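GTP cyclohydrolase 1 type 2 homolog (Staphylococcus aureus subsp. aureus, PDB 3LNL) is of unknown function but, as a NIF3-family protein, binds zinc at a dinuclear metal centre and assembles into a toroidal homohexamer. Local coordinates at residues M252-F257 against N324-N329. The protein carries 2 engineered substitutions. Sequence-based numbering, arbitrary orientation.
Sequences MTLEDF and NLIDIN
Helix-on-sheet packing in the C-terminal NIF3 domain brings Leu254 and Phe257, from the first turn of helix 254-264, against Ile326 on strand 325-327. The end of the isoleucine does most of the touching: its CD1 lies 3.5 Å from Phe257 CD2, reaching the ring at a slant, and 3.9 Å from Leu254 CD1. The side chains of Leu254 and Ile326 run past each other in opposite directions, and Leu254 CD1 also meets Ile326 CG1. With CG trans to the backbone N (chi1 -178°), Leu254 spreads its other methyl, CD2, to 4.2 Å from Asn324 CB. Asn324 ND2 donates a hydrogen bond to Asp303 O, while its OD1 lies near Leu254 CD2. Strand 325-327 runs parallel to 304-307 and antiparallel to 271-273, and Val304 and Phe272 of these neighbours touch both Leu254 and Ile326, extending the buried apolar layer between helix and sheet. Thr253 caps the helix where strand 240-253 ends: its OG1 accepts from Asp256 N at 3.2 Å, and its carbonyl O accepts a backbone hydrogen bond from Phe257 N. At the end of strand 325-327, Asp327 OD1 accepts from Asn329 N at 2.8 Å in an Asx turn, while its OD2 forms a salt bridge with Arg271.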
loop_
_atom_site.group_PDB
_atom_site.type_symbol
_atom_site.label_atom_id
_atom_site.label_comp_id
_atom_site.label_asym_id
_atom_site.label_seq_id
_atom_site.Cartn_x
_atom_site.Cartn_y
_atom_site.Cartn_z
ATOM N N MET B 252 -35.850 -0.777 -30.487
ATOM C CA MET B 252 -35.773 -2.082 -31.096
ATOM C C MET B 252 -35.396 -3.144 -30.063
ATOM O O MET B 252 -35.131 -2.832 -28.914
ATOM C CB MET B 252 -34.784 -2.070 -32.236
ATOM C CG MET B 252 -33.384 -1.780 -31.843
ATOM S SD MET B 252 -32.419 -1.207 -33.292
ATOM C CE MET B 252 -32.278 -2.704 -34.179
ATOM N N THR B 253 -35.407 -4.408 -30.459
ATOM C CA THR B 253 -35.093 -5.473 -29.501
ATOM C C THR B 253 -33.576 -5.584 -29.380
ATOM O O THR B 253 -32.833 -5.271 -30.303
ATOM C CB THR B 253 -35.704 -6.841 -29.902
ATOM O OG1 THR B 253 -35.062 -7.329 -31.080
ATOM C CG2 THR B 253 -37.279 -6.778 -30.133
ATOM N N LEU B 254 -33.118 -6.028 -28.212
ATOM C CA LEU B 254 -31.731 -6.303 -27.983
ATOM C C LEU B 254 -31.077 -7.165 -29.100
ATOM O O LEU B 254 -29.961 -6.846 -29.569
ATOM C CB LEU B 254 -31.541 -6.983 -26.624
ATOM C CG LEU B 254 -30.136 -7.313 -26.156
ATOM C CD1 LEU B 254 -29.193 -6.072 -26.218
ATOM C CD2 LEU B 254 -30.197 -7.885 -24.693
ATOM N N GLU B 255 -31.706 -8.264 -29.467
ATOM C CA GLU B 255 -31.116 -9.119 -30.484
ATOM C C GLU B 255 -31.069 -8.441 -31.840
ATOM O O GLU B 255 -30.090 -8.586 -32.562
ATOM C CB GLU B 255 -31.836 -10.451 -30.594
ATOM C CG GLU B 255 -33.145 -10.400 -31.230
ATOM C CD GLU B 255 -33.815 -11.777 -31.266
ATOM O OE1 GLU B 255 -35.049 -11.792 -31.499
ATOM O OE2 GLU B 255 -33.098 -12.804 -31.047
ATOM N N ASP B 256 -32.064 -7.629 -32.142
ATOM C CA ASP B 256 -32.086 -6.911 -33.411
ATOM C C ASP B 256 -31.012 -5.833 -33.441
ATOM O O ASP B 256 -30.374 -5.628 -34.471
ATOM C CB ASP B 256 -33.463 -6.299 -33.670
ATOM C CG ASP B 256 -34.504 -7.351 -34.068
ATOM O OD1 ASP B 256 -34.179 -8.545 -34.239
ATOM O OD2 ASP B 256 -35.645 -6.965 -34.223
ATOM N N PHE B 257 -30.834 -5.142 -32.311
ATOM C CA PHE B 257 -29.768 -4.167 -32.180
ATOM C C PHE B 257 -28.396 -4.822 -32.316
ATOM O O PHE B 257 -27.553 -4.335 -33.085
ATOM C CB PHE B 257 -29.860 -3.385 -30.870
ATOM C CG PHE B 257 -28.837 -2.309 -30.758
ATOM C CD1 PHE B 257 -28.728 -1.338 -31.744
ATOM C CD2 PHE B 257 -27.952 -2.281 -29.688
ATOM C CE1 PHE B 257 -27.747 -0.364 -31.682
ATOM C CE2 PHE B 257 -27.010 -1.285 -29.597
ATOM C CZ PHE B 257 -26.923 -0.317 -30.599
ATOM N N ASN B 324 -28.030 -5.316 -19.348
ATOM C CA ASN B 324 -27.875 -5.849 -20.662
ATOM C C ASN B 324 -26.529 -5.461 -21.313
ATOM O O ASN B 324 -26.104 -4.320 -21.223
ATOM C CB ASN B 324 -29.029 -5.403 -21.553
ATOM C CG ASN B 324 -30.352 -5.797 -21.010
ATOM O OD1 ASN B 324 -30.543 -6.949 -20.623
ATOM N ND2 ASN B 324 -31.280 -4.862 -20.960
ATOM N N LEU B 325 -25.867 -6.427 -21.937
ATOM C CA LEU B 325 -24.549 -6.184 -22.528
ATOM C C LEU B 325 -24.522 -6.652 -23.971
ATOM O O LEU B 325 -25.256 -7.568 -24.324
ATOM C CB LEU B 325 -23.465 -6.945 -21.787
ATOM C CG LEU B 325 -23.302 -6.727 -20.300
ATOM C CD1 LEU B 325 -22.267 -7.778 -19.766
ATOM C CD2 LEU B 325 -22.906 -5.313 -19.951
ATOM N N ILE B 326 -23.707 -5.979 -24.776
ATOM C CA ILE B 326 -23.257 -6.483 -26.064
ATOM C C ILE B 326 -21.728 -6.393 -26.128
ATOM O O ILE B 326 -21.120 -5.333 -25.927
ATOM C CB ILE B 326 -23.878 -5.753 -27.313
ATOM C CG1 ILE B 326 -25.400 -5.773 -27.264
ATOM C CG2 ILE B 326 -23.391 -6.434 -28.602
ATOM C CD1 ILE B 326 -26.111 -4.864 -28.215
ATOM N N ASP B 327 -21.111 -7.530 -26.432
ATOM C CA ASP B 327 -19.707 -7.619 -26.783
ATOM C C ASP B 327 -19.550 -7.483 -28.279
ATOM O O ASP B 327 -19.809 -8.415 -29.030
ATOM C CB ASP B 327 -19.139 -8.949 -26.294
ATOM C CG ASP B 327 -17.613 -9.017 -26.306
ATOM O OD1 ASP B 327 -16.963 -8.173 -26.962
ATOM O OD2 ASP B 327 -17.075 -9.946 -25.650
ATOM N N ILE B 328 -19.074 -6.318 -28.716
ATOM C CA ILE B 328 -18.774 -6.092 -30.133
ATOM C C ILE B 328 -17.299 -6.413 -30.477
ATOM O O ILE B 328 -16.851 -6.218 -31.640
ATOM C CB ILE B 328 -19.066 -4.670 -30.577
ATOM C CG1 ILE B 328 -18.334 -3.642 -29.713
ATOM C CG2 ILE B 328 -20.562 -4.446 -30.623
ATOM C CD1 ILE B 328 -18.371 -2.167 -30.318
ATOM N N ASN B 329 -16.583 -6.909 -29.463
ATOM C CA ASN B 329 -15.152 -7.197 -29.505
ATOM C C ASN B 329 -14.324 -5.929 -29.356
ATOM O O ASN B 329 -14.756 -4.816 -29.718
ATOM C CB ASN B 329 -14.782 -8.031 -30.744
ATOM C CG ASN B 329 -15.616 -9.322 -30.848
ATOM O OD1 ASN B 329 -15.826 -10.008 -29.841
ATOM N ND2 ASN B 329 -16.184 -9.580 -32.031
#